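Local coordinates for protein CRISPR-associated endonuclease Cas9 (Campylobacter jejuni subsp. jejuni serotype O:2, PDB 5X2H) that uses a guide RNA to recognise matching DNA and cuts the two strands of that target with separate RuvC-like and HNH nuclease domains, at residues L267-V272 against T333-F338; T275-L280 against N298-E303. All coordinates share one frame; numbering follows the deposited sequence.

Contact 1. Residues L267-V272 against T333-F338. With nucleotides of chain B.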
# COMPACT_ATOMS: atom_id res chain seq x y z
N LEU A 267 15.48 10.19 29.10
CA LEU A 267 14.68 11.41 29.13
C LEU A 267 13.20 11.09 28.99
O LEU A 267 12.36 11.63 29.74
CB LEU A 267 15.13 12.36 28.02
CG LEU A 267 15.75 13.69 28.44
CD1 LEU A 267 15.97 14.57 27.22
CD2 LEU A 267 14.88 14.40 29.47
N ALA A 268 12.85 10.22 28.04
CA ALA A 268 11.45 9.86 27.84
C ALA A 268 10.89 9.11 29.03
O ALA A 268 9.75 9.35 29.44
CB ALA A 268 11.30 9.04 26.56
N PHE A 269 11.66 8.18 29.59
CA PHE A 269 11.26 7.54 30.84
C PHE A 269 11.05 8.57 31.94
O PHE A 269 10.05 8.52 32.67
CB PHE A 269 12.32 6.52 31.28
CG PHE A 269 12.24 5.21 30.55
CD1 PHE A 269 11.02 4.72 30.09
CD2 PHE A 269 13.38 4.46 30.32
CE1 PHE A 269 10.95 3.52 29.42
CE2 PHE A 269 13.31 3.25 29.65
CZ PHE A 269 12.09 2.78 29.20
N MET A 270 11.96 9.54 32.05
CA MET A 270 11.82 10.59 33.05
C MET A 270 10.57 11.42 32.78
O MET A 270 9.77 11.68 33.69
CB MET A 270 13.06 11.47 33.06
CG MET A 270 13.06 12.55 34.13
SD MET A 270 13.30 11.89 35.78
CE MET A 270 14.90 11.12 35.61
N PHE A 271 10.36 11.82 31.52
CA PHE A 271 9.23 12.67 31.19
C PHE A 271 7.90 11.96 31.42
O PHE A 271 6.96 12.53 31.99
CB PHE A 271 9.33 13.16 29.75
CG PHE A 271 8.11 13.89 29.27
CD1 PHE A 271 7.82 15.16 29.74
CD2 PHE A 271 7.25 13.32 28.34
CE1 PHE A 271 6.70 15.84 29.31
CE2 PHE A 271 6.13 14.00 27.90
CZ PHE A 271 5.86 15.26 28.39
N VAL A 272 7.80 10.70 30.98
CA VAL A 272 6.56 9.96 31.14
C VAL A 272 6.28 9.69 32.61
O VAL A 272 5.16 9.88 33.09
CB VAL A 272 6.59 8.66 30.32
CG1 VAL A 272 5.40 7.78 30.67
CG2 VAL A 272 6.59 8.97 28.83
N THR A 333 3.08 2.79 37.17
CA THR A 333 4.11 3.06 36.18
C THR A 333 4.82 1.75 35.87
O THR A 333 5.27 1.06 36.79
CB THR A 333 5.10 4.11 36.68
OG1 THR A 333 4.40 5.31 37.02
CG2 THR A 333 6.13 4.42 35.60
N TYR A 334 4.91 1.41 34.58
CA TYR A 334 5.37 0.09 34.14
C TYR A 334 6.37 0.28 33.00
O TYR A 334 6.03 0.15 31.82
CB TYR A 334 4.20 -0.78 33.72
CG TYR A 334 4.45 -2.27 33.82
CD1 TYR A 334 5.61 -2.76 34.40
CD2 TYR A 334 3.53 -3.18 33.32
CE1 TYR A 334 5.84 -4.12 34.49
CE2 TYR A 334 3.76 -4.54 33.40
CZ TYR A 334 4.91 -5.00 33.99
OH TYR A 334 5.14 -6.36 34.07
N PHE A 335 7.61 0.60 33.35
CA PHE A 335 8.70 0.69 32.37
C PHE A 335 9.36 -0.69 32.31
O PHE A 335 10.35 -0.96 32.99
CB PHE A 335 9.69 1.78 32.75
CG PHE A 335 9.12 3.17 32.63
CD1 PHE A 335 8.06 3.43 31.78
CD2 PHE A 335 9.65 4.21 33.38
CE1 PHE A 335 7.54 4.71 31.67
CE2 PHE A 335 9.13 5.48 33.28
CZ PHE A 335 8.08 5.73 32.43
N ILE A 336 8.80 -1.56 31.47
CA ILE A 336 9.25 -2.95 31.41
C ILE A 336 10.71 -3.02 30.98
O ILE A 336 11.50 -3.80 31.53
CB ILE A 336 8.34 -3.76 30.47
CG1 ILE A 336 7.00 -4.07 31.15
CG2 ILE A 336 9.03 -5.05 30.03
CD1 ILE A 336 6.08 -4.94 30.33
N GLU A 337 11.10 -2.20 30.00
CA GLU A 337 12.45 -2.27 29.44
C GLU A 337 13.45 -1.40 30.19
O GLU A 337 14.63 -1.39 29.81
CB GLU A 337 12.42 -1.87 27.96
CG GLU A 337 11.32 -2.55 27.14
CD GLU A 337 11.65 -3.99 26.76
OE1 GLU A 337 12.54 -4.61 27.39
OE2 GLU A 337 11.01 -4.52 25.82
N PHE A 338 13.03 -0.68 31.23
CA PHE A 338 13.96 0.18 31.96
C PHE A 338 14.99 -0.65 32.71
O PHE A 338 16.20 -0.38 32.63
CB PHE A 338 13.19 1.08 32.93
CG PHE A 338 14.07 1.94 33.80
CD1 PHE A 338 14.49 3.19 33.37
CD2 PHE A 338 14.47 1.50 35.05
CE1 PHE A 338 15.30 3.98 34.17
CE2 PHE A 338 15.28 2.28 35.86
CZ PHE A 338 15.69 3.52 35.42
P A B 5 2.93 12.44 24.09
OP1 A B 5 4.19 11.90 23.53
OP2 A B 5 1.72 12.50 23.24
O5' A B 5 2.56 11.60 25.39
C5' A B 5 3.39 11.66 26.54
C4' A B 5 2.71 11.08 27.76
O4' A B 5 1.53 11.85 28.09
C3' A B 5 2.20 9.66 27.62
O3' A B 5 3.22 8.69 27.71
C2' A B 5 1.17 9.59 28.74
O2' A B 5 1.80 9.44 30.00
C1' A B 5 0.56 10.99 28.67
N9 A B 5 -0.66 11.00 27.84
C8 A B 5 -0.84 11.51 26.58
N7 A B 5 -2.06 11.35 26.12
C5 A B 5 -2.72 10.69 27.15
C6 A B 5 -4.05 10.24 27.29
N6 A B 5 -4.98 10.38 26.35
N1 A B 5 -4.38 9.62 28.44
C2 A B 5 -3.44 9.47 29.39
N3 A B 5 -2.17 9.86 29.37
C4 A B 5 -1.87 10.47 28.21
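Phe269, Phe335 and Phe338 form an aromatic cluster that pins helix 266-288 to the link between strand 331-334 and helix 336-344, in what is probably the helical recognition lobe of Cas9. The Phe269 and Phe335 side chains run roughly antiparallel, coming from facing backbones so that their rings overlap. Their planes are inclined at 34°, with centroids 4.5 Å apart, so they are neither flatly stacked nor edge-to-face. Phe269 CD1 sits over the centre of the Phe335 ring, 3.5 Å from Phe335 CG. The methyl Thr333 CG2 lies over the opposite face, leaving Phe335 sandwiched between a ring and a methyl group.

Phe338 meets Phe269 differently, in an offset edge-to-face pair whose planes stand at 74°. With chi1 at 176° its CG points away from the backbone N, and chi2 turns the ring so that its edge meets Phe269, Phe338 CD1 lying 3.5 Å from Phe269 CD2. Phe338 CB lies over one face of the Phe269 ring.

The Phe335 rim also comes up to the Phe269 carbonyl, CE2 to O 3.2 Å, a close CH-to-oxygen approach; the rest is apolar. Phe335 reaches Val304 on helix 294-307. One turn along, both Val272 methyls lie near O3' of A5 of chain B, CG2 at 3.6 Å, while CG1 also meets the Phe335 edge in its plane.

Contact 2. Residues T275-L280 against N298-E303; sequences TRIINL and NALLNE. With nucleotides of chain C; nucleotides of chain B.
Ile277 lays its delta methyl against the root of Leu300 on the next helix: Ile277 CD1 is 3.7 Å from Leu300 CB. With CG1 anti to the carbonyl carbon (chi1 -68°) and CD1 carried on in an extended chain (chi2 174°), the long branch reaches across to the facing helix. The same CD1 stands 3.7 Å from the backbone N of Leu301, so the methyl rests against the main chain between two leucines as well as on their side chains. The short branch adds a second touch on the first leucine, with Ile277 CG2 3.8 Å from Leu300 CD1. Leu301 contributes less, its CB being 4.4 Å from Ile277 CD1.

All three touching residues are buried, and no hydrogen bond joins the two segments. Leu300 is further enclosed by Leu281, Leu318 and Leu319, while Leu301 leans on Met270 and Leu274.

Another side of the same turns of helix 266-288 meets nucleic acid. The methyl Thr275 CG2 lies 3.8 Å from O4' of A5 of chain B, its hydroxyl being engaged with the carbonyl of Phe271. Arg276 bends at its second and third torsions and passes its CD 3.6 Å from O2' of the same nucleotide, in van der Waals contact. O4' of DT26 of chain C sits over the face of the Asn279 amide, 3.0 Å from CG, with OD1 and ND2 equally distant, so this is a face contact and not a hydrogen bond from ND2. Asn279 also packs on neighbouring adenine and thymine bases.

A helix that meets RNA and DNA sugars while an isoleucine packs into leucines of the following helix fits the alpha-helical recognition lobe of Cas9, which holds the guide RNA and target DNA.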
# COMPACT_ATOMS: atom_id res chain seq x y z
N THR A 275 5.07 12.71 34.11
CA THR A 275 3.73 13.04 33.65
C THR A 275 2.67 12.32 34.48
O THR A 275 1.72 12.95 34.96
CB THR A 275 3.58 12.70 32.17
OG1 THR A 275 4.47 13.52 31.40
CG2 THR A 275 2.16 12.94 31.71
N ARG A 276 2.82 11.01 34.66
CA ARG A 276 1.84 10.26 35.44
C ARG A 276 1.83 10.72 36.90
O ARG A 276 0.76 10.89 37.49
CB ARG A 276 2.13 8.76 35.37
CG ARG A 276 2.75 8.30 34.06
CD ARG A 276 1.77 7.60 33.15
NE ARG A 276 1.14 6.45 33.80
CZ ARG A 276 -0.17 6.30 33.96
NH1 ARG A 276 -1.00 7.23 33.49
NH2 ARG A 276 -0.66 5.23 34.56
N ILE A 277 3.02 10.92 37.48
CA ILE A 277 3.10 11.25 38.91
C ILE A 277 2.52 12.63 39.17
O ILE A 277 1.64 12.80 40.03
CB ILE A 277 4.55 11.15 39.40
CG1 ILE A 277 5.02 9.69 39.39
CG2 ILE A 277 4.69 11.74 40.79
CD1 ILE A 277 6.48 9.51 39.72
N ILE A 278 2.99 13.65 38.44
CA ILE A 278 2.51 15.01 38.64
C ILE A 278 1.01 15.09 38.39
O ILE A 278 0.27 15.73 39.15
CB ILE A 278 3.28 15.99 37.74
CG1 ILE A 278 4.76 16.02 38.14
CG2 ILE A 278 2.68 17.38 37.82
CD1 ILE A 278 5.64 16.74 37.14
N ASN A 279 0.54 14.43 37.32
CA ASN A 279 -0.89 14.47 37.01
C ASN A 279 -1.72 13.74 38.06
O ASN A 279 -2.87 14.11 38.31
CB ASN A 279 -1.15 13.89 35.62
CG ASN A 279 -0.62 14.78 34.51
OD1 ASN A 279 -0.03 15.83 34.77
ND2 ASN A 279 -0.83 14.37 33.27
N LEU A 280 -1.15 12.70 38.69
CA LEU A 280 -1.89 12.01 39.74
C LEU A 280 -1.97 12.86 41.00
O LEU A 280 -3.02 12.92 41.64
CB LEU A 280 -1.23 10.66 40.05
CG LEU A 280 -1.94 9.83 41.12
CD1 LEU A 280 -3.36 9.49 40.69
CD2 LEU A 280 -1.16 8.58 41.46
N ASN A 298 9.39 13.45 44.75
CA ASN A 298 10.69 12.79 44.65
C ASN A 298 10.63 11.37 45.19
O ASN A 298 11.40 10.51 44.76
CB ASN A 298 11.76 13.60 45.38
CG ASN A 298 12.13 14.88 44.66
OD1 ASN A 298 11.90 15.01 43.45
ND2 ASN A 298 12.71 15.82 45.38
N ALA A 299 9.73 11.10 46.14
CA ALA A 299 9.60 9.75 46.68
C ALA A 299 9.04 8.80 45.63
O ALA A 299 9.57 7.70 45.44
CB ALA A 299 8.71 9.77 47.92
N LEU A 300 7.98 9.21 44.93
CA LEU A 300 7.42 8.36 43.88
C LEU A 300 8.39 8.21 42.72
O LEU A 300 8.50 7.13 42.13
CB LEU A 300 6.09 8.94 43.40
CG LEU A 300 5.00 9.10 44.46
CD1 LEU A 300 3.78 9.80 43.89
CD2 LEU A 300 4.61 7.74 45.03
N LEU A 301 9.10 9.29 42.37
CA LEU A 301 10.06 9.21 41.27
C LEU A 301 11.25 8.34 41.64
O LEU A 301 11.79 7.62 40.78
CB LEU A 301 10.53 10.62 40.89
CG LEU A 301 11.49 10.72 39.71
CD1 LEU A 301 10.85 10.20 38.44
CD2 LEU A 301 11.96 12.16 39.53
N ASN A 302 11.69 8.38 42.90
CA ASN A 302 12.81 7.55 43.32
C ASN A 302 12.47 6.06 43.28
O ASN A 302 13.36 5.23 43.07
CB ASN A 302 13.27 7.94 44.73
CG ASN A 302 14.59 8.68 44.73
OD1 ASN A 302 14.69 9.80 44.23
ND2 ASN A 302 15.62 8.05 45.30
N GLU A 303 11.20 5.71 43.47
CA GLU A 303 10.80 4.32 43.32
C GLU A 303 10.79 3.90 41.86
O GLU A 303 11.08 2.73 41.55
CB GLU A 303 9.42 4.09 43.95
P DT C 26 -7.23 15.08 36.26
OP1 DT C 26 -7.69 15.47 37.62
OP2 DT C 26 -8.19 15.06 35.14
O5' DT C 26 -6.01 16.02 35.83
C5' DT C 26 -4.77 15.93 36.51
C4' DT C 26 -3.71 16.74 35.81
O4' DT C 26 -3.34 16.09 34.57
C3' DT C 26 -4.15 18.13 35.40
O3' DT C 26 -3.96 19.03 36.48
C2' DT C 26 -3.21 18.44 34.24
C1' DT C 26 -3.03 17.07 33.59
N1 DT C 26 -3.91 16.84 32.40
C2 DT C 26 -3.50 17.29 31.17
O2 DT C 26 -2.45 17.88 30.99
N3 DT C 26 -4.37 17.02 30.14
C4 DT C 26 -5.59 16.36 30.23
O4 DT C 26 -6.30 16.17 29.25
C5 DT C 26 -5.95 15.91 31.55
C7 DT C 26 -7.24 15.18 31.78
C6 DT C 26 -5.10 16.17 32.56
P A B 5 2.93 12.44 24.09
OP1 A B 5 4.19 11.90 23.53
OP2 A B 5 1.72 12.50 23.24
O5' A B 5 2.56 11.60 25.39
C5' A B 5 3.39 11.66 26.54
C4' A B 5 2.71 11.08 27.76
O4' A B 5 1.53 11.85 28.09
C3' A B 5 2.20 9.66 27.62
O3' A B 5 3.22 8.69 27.71
C2' A B 5 1.17 9.59 28.74
O2' A B 5 1.80 9.44 30.00
C1' A B 5 0.56 10.99 28.67
N9 A B 5 -0.66 11.00 27.84
C8 A B 5 -0.84 11.51 26.58
N7 A B 5 -2.06 11.35 26.12
C5 A B 5 -2.72 10.69 27.15
C6 A B 5 -4.05 10.24 27.29
N6 A B 5 -4.98 10.38 26.35
N1 A B 5 -4.38 9.62 28.44
C2 A B 5 -3.44 9.47 29.39
N3 A B 5 -2.17 9.86 29.37
C4 A B 5 -1.87 10.47 28.21

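Both contacts draw on helix 266-288, contact 1 from its beginning and contact 2 from farther along, with their centres about 11 Å apart. They touch directly where Met270 SD lies 4.0 Å from Leu301 CD2. A second tie is polar: Arg276 NH2, in the 275-280 segment of contact 2, is hydrogen-bonded to the carbonyl O of Gly332, just before the 333-338 segment of contact 1. The same helix touches A5 of chain B from both contacts, and DT26 of chain C from contact 2. Both lie well off the centre of the chain (about 33 Å and 42 Å, centre to centre). Neither is at the predicted RuvC site.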